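PDB 6FBM: gram-negative insecticidal protein from Chromobacterium piscinae, which probably kills insect cells by forming membrane pores, combining a membrane attack complex/perforin (MACPF) domain with a beta-tripod domain. Local coordinates for residues T17-G22 with S173-G178; R97-S102 with Q308-K313; L181-A186 with R248-P253; K316-D321 with Q442-D447. One frame throughout, in Å; residues are numbered along the deposited sequence.

Contact 1. Residues T17-G22 with S173-G178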
loop_
_atom_site.group_PDB
_atom_site.type_symbol
_atom_site.label_atom_id
_atom_site.label_comp_id
_atom_site.label_asym_id
_atom_site.label_seq_id
_atom_site.Cartn_x
_atom_site.Cartn_y
_atom_site.Cartn_z
ATOM N N THR A 17 12.003 -15.529 -17.873
ATOM C CA THR A 17 13.261 -15.869 -17.200
ATOM C C THR A 17 13.511 -17.352 -17.204
ATOM O O THR A 17 14.627 -17.770 -16.945
ATOM C CB THR A 17 13.289 -15.430 -15.727
ATOM O OG1 THR A 17 12.204 -16.062 -15.026
ATOM C CG2 THR A 17 13.173 -13.901 -15.603
ATOM N N SER A 18 12.471 -18.144 -17.451
ATOM C CA SER A 18 12.633 -19.594 -17.553
ATOM C C SER A 18 13.094 -20.061 -18.919
ATOM O O SER A 18 13.590 -21.159 -19.032
ATOM C CB SER A 18 11.328 -20.286 -17.214
ATOM O OG SER A 18 10.936 -19.925 -15.917
ATOM N N MET A 19 12.926 -19.230 -19.940
ATOM C CA MET A 19 13.177 -19.653 -21.297
ATOM C C MET A 19 14.673 -19.762 -21.583
ATOM O O MET A 19 15.485 -18.925 -21.155
ATOM C CB MET A 19 12.510 -18.717 -22.283
ATOM C CG MET A 19 10.995 -18.655 -22.132
ATOM S SD MET A 19 10.156 -20.255 -21.985
ATOM C CE MET A 19 10.355 -20.873 -23.672
ATOM N N GLY A 20 15.048 -20.851 -22.236
ATOM C CA GLY A 20 16.425 -21.055 -22.584
ATOM C C GLY A 20 17.318 -21.393 -21.415
ATOM O O GLY A 20 18.533 -21.284 -21.521
ATOM N N MET A 21 16.730 -21.799 -20.302
ATOM C CA MET A 21 17.491 -22.197 -19.138
ATOM C C MET A 21 17.704 -23.678 -19.266
ATOM O O MET A 21 16.807 -24.392 -19.737
ATOM C CB MET A 21 16.713 -22.002 -17.849
ATOM C CG MET A 21 16.584 -20.603 -17.284
ATOM S SD MET A 21 18.138 -19.684 -17.097
ATOM C CE MET A 21 17.947 -18.681 -18.551
ATOM N N GLY A 22 18.859 -24.142 -18.772
ATOM C CA GLY A 22 19.032 -25.560 -18.497
ATOM C C GLY A 22 17.986 -26.101 -17.539
ATOM O O GLY A 22 17.477 -25.370 -16.682
ATOM N N SER A 173 12.843 -24.974 -24.159
ATOM C CA SER A 173 12.606 -24.391 -25.480
ATOM C C SER A 173 11.200 -23.885 -25.660
ATOM O O SER A 173 10.963 -22.970 -26.440
ATOM C CB SER A 173 12.902 -25.422 -26.557
ATOM O OG SER A 173 12.846 -24.828 -27.819
ATOM N N GLU A 174 10.255 -24.500 -24.957
ATOM C CA GLU A 174 8.862 -24.104 -25.013
ATOM C C GLU A 174 8.242 -24.411 -23.647
ATOM O O GLU A 174 8.500 -25.456 -23.061
ATOM C CB GLU A 174 8.164 -24.889 -26.110
ATOM C CG GLU A 174 6.821 -24.340 -26.533
ATOM C CD GLU A 174 6.242 -25.204 -27.655
ATOM O OE1 GLU A 174 5.849 -26.346 -27.358
ATOM O OE2 GLU A 174 6.190 -24.761 -28.828
ATOM N N ALA A 175 7.421 -23.506 -23.133
ATOM C CA ALA A 175 6.766 -23.753 -21.849
ATOM C C ALA A 175 5.405 -23.093 -21.755
ATOM O O ALA A 175 5.178 -22.001 -22.293
ATOM C CB ALA A 175 7.645 -23.242 -20.724
ATOM N N ALA A 176 4.527 -23.775 -21.034
ATOM C CA ALA A 176 3.257 -23.219 -20.648
ATOM C C ALA A 176 3.473 -22.369 -19.409
ATOM O O ALA A 176 4.147 -22.778 -18.483
ATOM C CB ALA A 176 2.279 -24.333 -20.365
ATOM N N VAL A 177 2.867 -21.188 -19.414
ATOM C CA VAL A 177 2.939 -20.291 -18.293
ATOM C C VAL A 177 1.557 -20.079 -17.687
ATOM O O VAL A 177 0.581 -19.855 -18.382
ATOM C CB VAL A 177 3.551 -18.949 -18.725
ATOM C CG1 VAL A 177 3.607 -18.013 -17.558
ATOM C CG2 VAL A 177 4.952 -19.149 -19.300
ATOM N N GLY A 178 1.490 -20.167 -16.370
ATOM C CA GLY A 178 0.286 -19.943 -15.589
ATOM C C GLY A 178 0.408 -20.581 -14.223
ATOM O O GLY A 178 1.389 -20.367 -13.520
#

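Contact 2. Residues R97-S102 with Q308-K313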
loop_
_atom_site.group_PDB
_atom_site.type_symbol
_atom_site.label_atom_id
_atom_site.label_comp_id
_atom_site.label_asym_id
_atom_site.label_seq_id
_atom_site.Cartn_x
_atom_site.Cartn_y
_atom_site.Cartn_z
ATOM N N ARG A 97 13.317 -43.472 -23.927
ATOM C CA ARG A 97 12.193 -43.914 -23.127
ATOM C C ARG A 97 12.654 -43.791 -21.686
ATOM O O ARG A 97 12.606 -44.756 -20.921
ATOM C CB ARG A 97 11.801 -45.358 -23.503
ATOM C CG ARG A 97 11.382 -45.565 -24.975
ATOM C CD ARG A 97 11.797 -46.963 -25.518
ATOM N NE ARG A 97 11.894 -47.120 -26.999
ATOM C CZ ARG A 97 12.940 -46.796 -27.787
ATOM N NH1 ARG A 97 14.046 -46.223 -27.301
ATOM N NH2 ARG A 97 12.875 -47.029 -29.108
ATOM N N TYR A 98 13.123 -42.594 -21.319
ATOM C CA TYR A 98 13.673 -42.365 -19.976
ATOM C C TYR A 98 12.570 -42.095 -18.975
ATOM O O TYR A 98 11.537 -41.507 -19.305
ATOM C CB TYR A 98 14.686 -41.206 -19.969
ATOM C CG TYR A 98 16.001 -41.518 -20.660
ATOM C CD1 TYR A 98 17.031 -42.181 -19.990
ATOM C CD2 TYR A 98 16.204 -41.187 -21.995
ATOM C CE1 TYR A 98 18.220 -42.496 -20.631
ATOM C CE2 TYR A 98 17.397 -41.515 -22.644
ATOM C CZ TYR A 98 18.400 -42.153 -21.944
ATOM O OH TYR A 98 19.565 -42.462 -22.563
ATOM N N LYS A 99 12.798 -42.539 -17.747
ATOM C CA LYS A 99 11.994 -42.139 -16.590
ATOM C C LYS A 99 12.539 -40.825 -16.037
ATOM O O LYS A 99 13.578 -40.784 -15.361
ATOM C CB LYS A 99 12.012 -43.232 -15.509
ATOM C CG LYS A 99 11.492 -44.573 -15.990
ATOM C CD LYS A 99 11.702 -45.690 -14.980
ATOM C CE LYS A 99 11.656 -47.026 -15.699
ATOM N NZ LYS A 99 11.889 -48.164 -14.766
ATOM N N LEU A 100 11.810 -39.753 -16.337
ATOM C CA LEU A 100 12.202 -38.398 -15.994
ATOM C C LEU A 100 11.521 -37.967 -14.730
ATOM O O LEU A 100 10.651 -38.665 -14.218
ATOM C CB LEU A 100 11.816 -37.443 -17.114
ATOM C CG LEU A 100 12.337 -37.753 -18.518
ATOM C CD1 LEU A 100 11.781 -36.748 -19.505
ATOM C CD2 LEU A 100 13.858 -37.734 -18.534
ATOM N N PHE A 101 11.954 -36.827 -14.221
ATOM C CA PHE A 101 11.296 -36.141 -13.107
ATOM C C PHE A 101 11.220 -36.975 -11.826
ATOM O O PHE A 101 10.218 -36.951 -11.119
ATOM C CB PHE A 101 9.901 -35.646 -13.531
ATOM C CG PHE A 101 9.880 -35.013 -14.887
ATOM C CD1 PHE A 101 10.769 -33.984 -15.207
ATOM C CD2 PHE A 101 8.994 -35.448 -15.856
ATOM C CE1 PHE A 101 10.763 -33.410 -16.467
ATOM C CE2 PHE A 101 8.982 -34.865 -17.124
ATOM C CZ PHE A 101 9.875 -33.849 -17.431
ATOM N N SER A 102 12.309 -37.681 -11.523
ATOM C CA SER A 102 12.365 -38.572 -10.339
ATOM C C SER A 102 12.172 -37.823 -9.020
ATOM O O SER A 102 11.621 -38.382 -8.083
ATOM C CB SER A 102 13.664 -39.405 -10.314
ATOM O OG SER A 102 13.839 -40.123 -11.530
ATOM N N GLN A 308 17.692 -43.816 -13.485
ATOM C CA GLN A 308 16.886 -44.910 -14.025
ATOM C C GLN A 308 16.798 -46.162 -13.153
ATOM O O GLN A 308 16.126 -47.101 -13.546
ATOM C CB GLN A 308 17.379 -45.302 -15.417
ATOM C CG GLN A 308 17.362 -44.176 -16.425
ATOM C CD GLN A 308 16.062 -43.398 -16.401
ATOM O OE1 GLN A 308 15.069 -43.813 -16.993
ATOM N NE2 GLN A 308 16.062 -42.266 -15.708
ATOM N N GLN A 309 17.462 -46.201 -11.996
ATOM C CA GLN A 309 17.312 -47.332 -11.076
ATOM C C GLN A 309 15.846 -47.454 -10.692
ATOM O O GLN A 309 15.165 -46.443 -10.502
ATOM C CB GLN A 309 18.141 -47.163 -9.794
ATOM C CG GLN A 309 19.643 -47.371 -9.952
ATOM C CD GLN A 309 20.396 -47.197 -8.625
ATOM O OE1 GLN A 309 20.536 -48.138 -7.827
ATOM N NE2 GLN A 309 20.882 -45.975 -8.385
ATOM N N SER A 310 15.375 -48.694 -10.579
ATOM C CA SER A 310 14.025 -48.968 -10.100
ATOM C C SER A 310 13.860 -48.547 -8.646
ATOM O O SER A 310 14.822 -48.514 -7.865
ATOM C CB SER A 310 13.689 -50.446 -10.242
ATOM O OG SER A 310 13.336 -50.726 -11.590
ATOM N N ILE A 311 12.621 -48.211 -8.297
ATOM C CA ILE A 311 12.262 -47.932 -6.924
ATOM C C ILE A 311 12.253 -49.282 -6.230
ATOM O O ILE A 311 11.720 -50.251 -6.788
ATOM C CB ILE A 311 10.867 -47.283 -6.818
ATOM C CG1 ILE A 311 10.807 -45.969 -7.618
ATOM C CG2 ILE A 311 10.462 -47.058 -5.359
ATOM C CD1 ILE A 311 11.840 -44.923 -7.237
ATOM N N PRO A 312 12.878 -49.382 -5.052
ATOM C CA PRO A 312 12.807 -50.645 -4.319
ATOM C C PRO A 312 11.370 -50.960 -3.857
ATOM O O PRO A 312 10.670 -50.060 -3.384
ATOM C CB PRO A 312 13.756 -50.426 -3.129
ATOM C CG PRO A 312 13.944 -48.950 -3.011
ATOM C CD PRO A 312 13.807 -48.424 -4.416
ATOM N N LYS A 313 10.949 -52.223 -4.012
ATOM C CA LYS A 313 9.585 -52.632 -3.691
ATOM C C LYS A 313 9.544 -53.639 -2.550
ATOM O O LYS A 313 10.428 -54.482 -2.424
ATOM C CB LYS A 313 8.918 -53.246 -4.925
ATOM C CG LYS A 313 8.874 -52.363 -6.157
ATOM C CD LYS A 313 8.173 -51.035 -5.899
ATOM C CE LYS A 313 6.731 -51.186 -5.395
ATOM N NZ LYS A 313 5.912 -49.977 -5.620
#

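Contact 3. Residues L181-A186 with R248-P253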
loop_
_atom_site.group_PDB
_atom_site.type_symbol
_atom_site.label_atom_id
_atom_site.label_comp_id
_atom_site.label_asym_id
_atom_site.label_seq_id
_atom_site.Cartn_x
_atom_site.Cartn_y
_atom_site.Cartn_z
ATOM N N LEU A 181 -2.099 -27.291 -10.691
ATOM C CA LEU A 181 -2.285 -28.055 -9.465
ATOM C C LEU A 181 -2.076 -29.522 -9.758
ATOM O O LEU A 181 -2.566 -30.023 -10.763
ATOM C CB LEU A 181 -3.677 -27.834 -8.904
ATOM C CG LEU A 181 -3.973 -26.415 -8.422
ATOM C CD1 LEU A 181 -5.366 -26.386 -7.829
ATOM C CD2 LEU A 181 -2.953 -25.913 -7.408
ATOM N N ASP A 182 -1.334 -30.185 -8.867
ATOM C CA ASP A 182 -1.061 -31.614 -8.910
ATOM C C ASP A 182 -1.739 -32.252 -7.730
ATOM O O ASP A 182 -1.328 -32.053 -6.589
ATOM C CB ASP A 182 0.416 -31.870 -8.771
ATOM C CG ASP A 182 1.185 -31.489 -10.009
ATOM O OD1 ASP A 182 0.554 -31.145 -10.998
ATOM O OD2 ASP A 182 2.430 -31.500 -9.994
ATOM N N TYR A 183 -2.805 -33.005 -7.992
ATOM C CA TYR A 183 -3.521 -33.738 -6.970
ATOM C C TYR A 183 -3.001 -35.134 -7.092
ATOM O O TYR A 183 -3.398 -35.881 -7.991
ATOM C CB TYR A 183 -5.009 -33.647 -7.277
ATOM C CG TYR A 183 -5.957 -34.269 -6.272
ATOM C CD1 TYR A 183 -6.182 -33.684 -5.042
ATOM C CD2 TYR A 183 -6.700 -35.377 -6.611
ATOM C CE1 TYR A 183 -7.075 -34.245 -4.158
ATOM C CE2 TYR A 183 -7.612 -35.922 -5.732
ATOM C CZ TYR A 183 -7.799 -35.353 -4.511
ATOM O OH TYR A 183 -8.704 -35.904 -3.651
ATOM N N SER A 184 -2.072 -35.486 -6.218
ATOM C CA SER A 184 -1.392 -36.785 -6.324
ATOM C C SER A 184 -1.849 -37.741 -5.226
ATOM O O SER A 184 -1.947 -37.353 -4.049
ATOM C CB SER A 184 0.129 -36.605 -6.309
ATOM O OG SER A 184 0.573 -36.185 -5.043
ATOM N N ALA A 185 -2.119 -38.993 -5.610
ATOM C CA ALA A 185 -2.693 -39.952 -4.664
ATOM C C ALA A 185 -1.975 -41.280 -4.724
ATOM O O ALA A 185 -1.759 -41.852 -5.819
ATOM C CB ALA A 185 -4.189 -40.139 -4.900
ATOM N N ALA A 186 -1.591 -41.756 -3.540
ATOM C CA ALA A 186 -1.187 -43.134 -3.344
ATOM C C ALA A 186 -2.401 -43.866 -2.778
ATOM O O ALA A 186 -2.737 -43.690 -1.603
ATOM C CB ALA A 186 -0.030 -43.207 -2.373
ATOM N N ARG A 248 -5.296 -25.004 2.283
ATOM C CA ARG A 248 -6.728 -24.656 2.335
ATOM C C ARG A 248 -7.566 -25.367 1.251
ATOM O O ARG A 248 -8.716 -25.742 1.515
ATOM C CB ARG A 248 -6.932 -23.133 2.226
ATOM C CG ARG A 248 -7.136 -22.357 3.527
ATOM C CD ARG A 248 -7.966 -21.091 3.249
ATOM N NE ARG A 248 -7.140 -19.962 2.776
ATOM C CZ ARG A 248 -7.526 -19.001 1.933
ATOM N NH1 ARG A 248 -8.769 -18.949 1.438
ATOM N NH2 ARG A 248 -6.656 -18.034 1.630
ATOM N N ILE A 249 -7.024 -25.538 0.042
ATOM C CA ILE A 249 -7.782 -26.217 -1.021
ATOM C C ILE A 249 -7.943 -27.681 -0.654
ATOM O O ILE A 249 -8.988 -28.249 -0.831
ATOM C CB ILE A 249 -7.099 -26.093 -2.411
ATOM C CG1 ILE A 249 -7.105 -24.633 -2.889
ATOM C CG2 ILE A 249 -7.826 -26.926 -3.452
ATOM C CD1 ILE A 249 -6.063 -24.310 -3.927
ATOM N N LEU A 250 -6.907 -28.281 -0.114
ATOM C CA LEU A 250 -6.917 -29.703 0.170
ATOM C C LEU A 250 -7.799 -30.033 1.358
ATOM O O LEU A 250 -8.683 -30.861 1.258
ATOM C CB LEU A 250 -5.488 -30.189 0.375
ATOM C CG LEU A 250 -5.272 -31.672 0.505
ATOM C CD1 LEU A 250 -5.923 -32.429 -0.665
ATOM C CD2 LEU A 250 -3.767 -31.953 0.562
ATOM N N HIS A 251 -7.570 -29.350 2.475
ATOM C CA HIS A 251 -8.226 -29.639 3.765
ATOM C C HIS A 251 -9.193 -28.575 4.210
ATOM O O HIS A 251 -10.371 -28.852 4.402
ATOM C CB HIS A 251 -7.166 -29.775 4.872
ATOM C CG HIS A 251 -6.145 -30.824 4.592
ATOM N ND1 HIS A 251 -4.806 -30.537 4.435
ATOM C CD2 HIS A 251 -6.269 -32.163 4.440
ATOM C CE1 HIS A 251 -4.147 -31.658 4.195
ATOM N NE2 HIS A 251 -5.014 -32.657 4.182
ATOM N N GLY A 252 -8.651 -27.363 4.377
ATOM C CA GLY A 252 -9.209 -26.286 5.187
ATOM C C GLY A 252 -10.622 -25.881 4.860
ATOM O O GLY A 252 -11.222 -26.425 3.932
ATOM N N PRO A 253 -11.180 -24.961 5.653
ATOM C CA PRO A 253 -12.599 -24.585 5.681
ATOM C C PRO A 253 -13.289 -24.436 4.324
ATOM O O PRO A 253 -14.263 -25.149 4.083
ATOM C CB PRO A 253 -12.596 -23.246 6.430
ATOM C CG PRO A 253 -11.478 -23.400 7.368
ATOM C CD PRO A 253 -10.425 -24.221 6.681
#

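Contact 4. Residues K316-D321 with Q442-D447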
loop_
_atom_site.group_PDB
_atom_site.type_symbol
_atom_site.label_atom_id
_atom_site.label_comp_id
_atom_site.label_asym_id
_atom_site.label_seq_id
_atom_site.Cartn_x
_atom_site.Cartn_y
_atom_site.Cartn_z
ATOM N N LYS A 316 6.855 -58.640 -0.290
ATOM C CA LYS A 316 6.486 -59.537 0.775
ATOM C C LYS A 316 5.511 -58.802 1.691
ATOM O O LYS A 316 5.922 -58.114 2.632
ATOM C CB LYS A 316 7.730 -59.992 1.554
ATOM C CG LYS A 316 8.861 -60.618 0.729
ATOM C CD LYS A 316 8.700 -62.104 0.620
ATOM C CE LYS A 316 9.573 -62.758 -0.451
ATOM N NZ LYS A 316 10.891 -63.194 0.097
ATOM N N VAL A 317 4.214 -58.949 1.417
ATOM C CA VAL A 317 3.185 -58.166 2.133
ATOM C C VAL A 317 2.306 -58.933 3.079
ATOM O O VAL A 317 1.493 -58.330 3.793
ATOM C CB VAL A 317 2.291 -57.394 1.149
ATOM C CG1 VAL A 317 3.118 -56.343 0.434
ATOM C CG2 VAL A 317 1.583 -58.333 0.144
ATOM N N LEU A 318 2.469 -60.255 3.113
ATOM C CA LEU A 318 1.775 -61.088 4.074
ATOM C C LEU A 318 2.777 -61.585 5.076
ATOM O O LEU A 318 3.758 -62.222 4.730
ATOM C CB LEU A 318 1.077 -62.238 3.369
ATOM C CG LEU A 318 -0.103 -61.853 2.480
ATOM C CD1 LEU A 318 -0.661 -63.064 1.731
ATOM C CD2 LEU A 318 -1.211 -61.192 3.291
ATOM N N LEU A 319 2.500 -61.287 6.331
ATOM C CA LEU A 319 3.285 -61.765 7.439
ATOM C C LEU A 319 2.697 -63.101 7.841
ATOM O O LEU A 319 1.552 -63.171 8.290
ATOM C CB LEU A 319 3.180 -60.749 8.566
ATOM C CG LEU A 319 4.006 -60.912 9.835
ATOM C CD1 LEU A 319 5.488 -60.997 9.552
ATOM C CD2 LEU A 319 3.674 -59.764 10.771
ATOM N N MET A 320 3.494 -64.158 7.681
ATOM C CA MET A 320 3.076 -65.526 8.012
ATOM C C MET A 320 3.548 -65.982 9.403
ATOM O O MET A 320 4.677 -65.723 9.842
ATOM C CB MET A 320 3.626 -66.497 6.981
ATOM C CG MET A 320 3.032 -67.873 7.063
ATOM S SD MET A 320 3.499 -68.891 5.647
ATOM C CE MET A 320 5.278 -69.052 5.880
ATOM N N ASP A 321 2.660 -66.695 10.075
ATOM C CA ASP A 321 2.999 -67.512 11.217
ATOM C C ASP A 321 2.649 -68.947 10.799
ATOM O O ASP A 321 1.472 -69.290 10.688
ATOM C CB ASP A 321 2.208 -67.033 12.433
ATOM C CG ASP A 321 2.409 -67.912 13.646
ATOM O OD1 ASP A 321 3.087 -68.948 13.523
ATOM O OD2 ASP A 321 1.843 -67.599 14.698
ATOM N N GLN A 442 -6.082 -62.019 -5.488
ATOM C CA GLN A 442 -5.586 -62.589 -6.753
ATOM C C GLN A 442 -4.088 -62.371 -7.019
ATOM O O GLN A 442 -3.348 -63.306 -7.316
ATOM C CB GLN A 442 -6.437 -61.957 -7.882
ATOM C CG GLN A 442 -5.974 -62.096 -9.335
ATOM C CD GLN A 442 -7.096 -61.720 -10.315
ATOM O OE1 GLN A 442 -7.980 -60.896 -9.990
ATOM N NE2 GLN A 442 -7.080 -62.340 -11.520
ATOM N N SER A 443 -3.666 -61.117 -6.898
ATOM C CA SER A 443 -2.302 -60.696 -7.141
ATOM C C SER A 443 -1.237 -61.482 -6.365
ATOM O O SER A 443 -0.120 -61.659 -6.861
ATOM C CB SER A 443 -2.174 -59.209 -6.820
ATOM O OG SER A 443 -2.594 -58.938 -5.487
ATOM N N LEU A 444 -1.582 -61.945 -5.162
ATOM C CA LEU A 444 -0.663 -62.717 -4.326
ATOM C C LEU A 444 -0.788 -64.219 -4.506
ATOM O O LEU A 444 -0.015 -64.983 -3.919
ATOM C CB LEU A 444 -0.910 -62.391 -2.855
ATOM C CG LEU A 444 -1.029 -60.921 -2.481
ATOM C CD1 LEU A 444 -1.025 -60.810 -0.955
ATOM C CD2 LEU A 444 0.113 -60.122 -3.082
ATOM N N CYS A 445 -1.743 -64.662 -5.320
ATOM C CA CYS A 445 -2.033 -66.079 -5.452
ATOM C C CYS A 445 -1.771 -66.573 -6.856
ATOM O O CYS A 445 -1.737 -65.790 -7.817
ATOM C CB CYS A 445 -3.490 -66.349 -5.108
ATOM S SG CYS A 445 -3.982 -65.753 -3.488
ATOM N N ALA A 446 -1.583 -67.890 -6.941
ATOM C CA ALA A 446 -1.476 -68.631 -8.198
ATOM C C ALA A 446 -2.635 -69.619 -8.268
ATOM O O ALA A 446 -2.925 -70.295 -7.276
ATOM C CB ALA A 446 -0.157 -69.375 -8.252
ATOM N N ASP A 447 -3.276 -69.713 -9.433
ATOM C CA ASP A 447 -4.322 -70.721 -9.671
ATOM C C ASP A 447 -3.815 -72.113 -9.321
ATOM O O ASP A 447 -2.621 -72.405 -9.476
ATOM C CB ASP A 447 -4.758 -70.725 -11.147
ATOM C CG ASP A 447 -5.444 -69.438 -11.567
ATOM O OD1 ASP A 447 -6.004 -68.720 -10.696
ATOM O OD2 ASP A 447 -5.437 -69.172 -12.786
#

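Contact 1. Residues T17-G22 with S173-G178
Glu174 OE1 is hydrogen-bonded to Ser276 OG, away from Met19, whose methyl meets the CA of this same glutamate; the backbone O of Glu174 meets Ser279 OG. Across the contact itself there is no hydrogen bond, and the joining is done by one thioether chain. Met19 curls, with chi2 at -47° and chi3 at -71°, and this double bend folds CE back toward strand 174-177. The methyl settles over the face of the peptide between Ser173 and Glu174. Met19 CE lies 3.5 Å from Ser173 O and 3.7 Å from Ser173 C, approaching from above the plane of that peptide. Farther along the strand Met19 CE is 3.8 Å from Glu174 CA, and the sulfur takes over, with Met19 SD 4.1 Å from Ala175 CB. Ala175 is the residue whose side chain points to the 17-22 segment. The backbone sets the position of Met19, which is the second residue of a type II turn from Ser18 to Met21; Gly20, with phi at 72°, fills the third place. The closing bond of the turn, Met21 N to Ser18 O, is weak at 3.4 Å. Just beyond, Gly20 and Met21 share backbone bonds with Ile172, which start the antiparallel pairing of strands 21-23 and 170-177 in the MACPF sheet. Met19 also touches Ile133, Met63 and Leu135. The chemistry implies that cohesion here is dispersive, a flexible thioether moulded to a peptide face and a small methyl, while directional bonding is left to the strand pairing next to it.

Contact 2. Residues R97-S102 with Q308-K313
Gln308 reaches Lys99 with a side-chain amide that copies a strand-like pairing, in which one amide group takes both the N-H and the C=O of a single residue. Here it joins a loop of the MACPF domain to the chain that follows helix 300-304. The oxygen accepts from the backbone, Lys99 N to Gln308 OE1 being 2.7 Å, and the donor lies in the carbonyl plane on a lone pair. In return Gln308 NE2 donates to Lys99 O at 2.9 Å with an N-H...acceptor angle of 173°. Lys99 O sits almost in the amide plane, although the donor is tilted 29° from the plane of the Lys99 carbonyl. Two nearly straight bonds of opposite sense fix the rotation of the amide, and they satisfy both backbone polar atoms of Lys99. The Gln308 chain gets there by bending at chi2, which swings the amide toward the loop. The Lys99 chain instead runs extended to a salt bridge of NZ with Glu82 OE2; Glu82 OE1 also accepts from Ile311 N, and Arg85 likewise serves both segments, through Ser102 OG and Gln309 O. Helix 81-88 thus ties the two loops a second time. Packing adds to the bonds: Lys99 CB lies 3.4 Å from Gln308 OE1, the oxygen already held by Lys99 N. The Tyr98 ring, packed edge-to-face with Phe300, turns its edge to the amide, the two planes standing 71° apart, and Tyr98 CD1 comes 3.9 Å from Gln308 CD, which lies in the plane of the ring.

Contact 3. Residues L181-A186 with R248-P253
Tyr183 and Leu250 both carry CG opposite the backbone nitrogen, chi1 being -176° in the tyrosine and -172° in the leucine, and these two rotations bring the ring and the branched side chain together between strand and helix. In each case the CB leaves its backbone obliquely to the other segment, and it is the outer part of the side chain that closes the gap. The leucine's second torsion, 52°, then presents a single methyl: Leu250 CD1 is 4.1 Å from Tyr183 CE1. That methyl lies near the plane of the ring, so it meets the edge of the tyrosine and no CH-pi contact is made, and the side chains cross at about a right angle. The phenol oxygen has its own partner, since Tyr183 OH is hydrogen-bonded to Ser205 OG on helix 198-209. Two residues back on the same strand, Leu181 points directly at the helix and meets Ile249 methyl to methyl, Leu181 CD1 lying 4.5 Å from Ile249 CD1, a light touch. Backbones stay well apart, with the Tyr183 and Leu250 CA atoms 8.9 Å from each other, which shows that side chains alone span the interface. The remaining surroundings are mostly apolar: Leu181 also packs on Phe259 and Trp262 of helix 255-269, while Leu209 touches both Tyr183 and Leu250. A helix laid on one face of a bent antiparallel sheet, beside the helices 198-209 and 220-230 inserted between strands 179-187 and 232-239, is characteristic of the MACPF fold; in pore-forming relatives such an inserted helical cluster unfolds into a membrane hairpin.

Contact 4. Residues K316-D321 with Q442-D447
Leu444 drives one branch between two neighbouring side chains, Val317 and Leu318. Its CG stands anti to the carbonyl carbon (chi1 -47°), and chi2, -170°, carries CD1 outward to Leu318. Leu444 CD1 lies 3.5 Å from Leu318 CD1 and 3.7 Å from Leu318 CG, so the methyl sits against the fork of the other leucine as well as its end. Leu318 extends its own CD1 straight on from CA and CB, and the two leucine chains meet at a slant. Val317 comes in differently. With chi1 at -66° its CG1 is anti to the carbonyl carbon, which puts CG2 between the backbone N and the carbonyl carbon. That branch touches both methyls, with Val317 CG2 3.8 Å from Leu444 CD1 and 4.0 Å from Leu444 CD2. Leu444 itself ends a short 3-10 segment, held by the 2.9 Å bond of Cys445 N to Gln442 O, and strand 445-447 starts just after it. On the other side strand 318-321 lies in a mixed sheet, pairing with 373-376 and 513-515. Leu318 also packs on Val440, and Val317 on Thr117. With aliphatic carbons alone meeting across the contact, the chemistry implies a buried hydrophobic join between two separate sheets of the C-terminal part.

Overall arrangement
Contacts 1 and 3 reach the same MACPF sheet through the consecutive strands 170-177 and 179-187, yet their centres stand 26 Å apart. Contact 2 lies 24 Å from the centre of contact 1 and 25 Å from that of contact 3; in sequence, its two segments enclose the whole of contact 3. Its second segment runs almost directly into the first segment of contact 4, whose centre is 26 Å away, so 308-321 carries the chain from the MACPF part toward the C-terminal sheets. Contacts 1 and 4 are the most distant, 48 Å between centres, on opposite sides of the chain's centre. Three contacts are buried and have no hydrogen bond between their segments; contact 2 alone is at the surface and hydrogen-bonded.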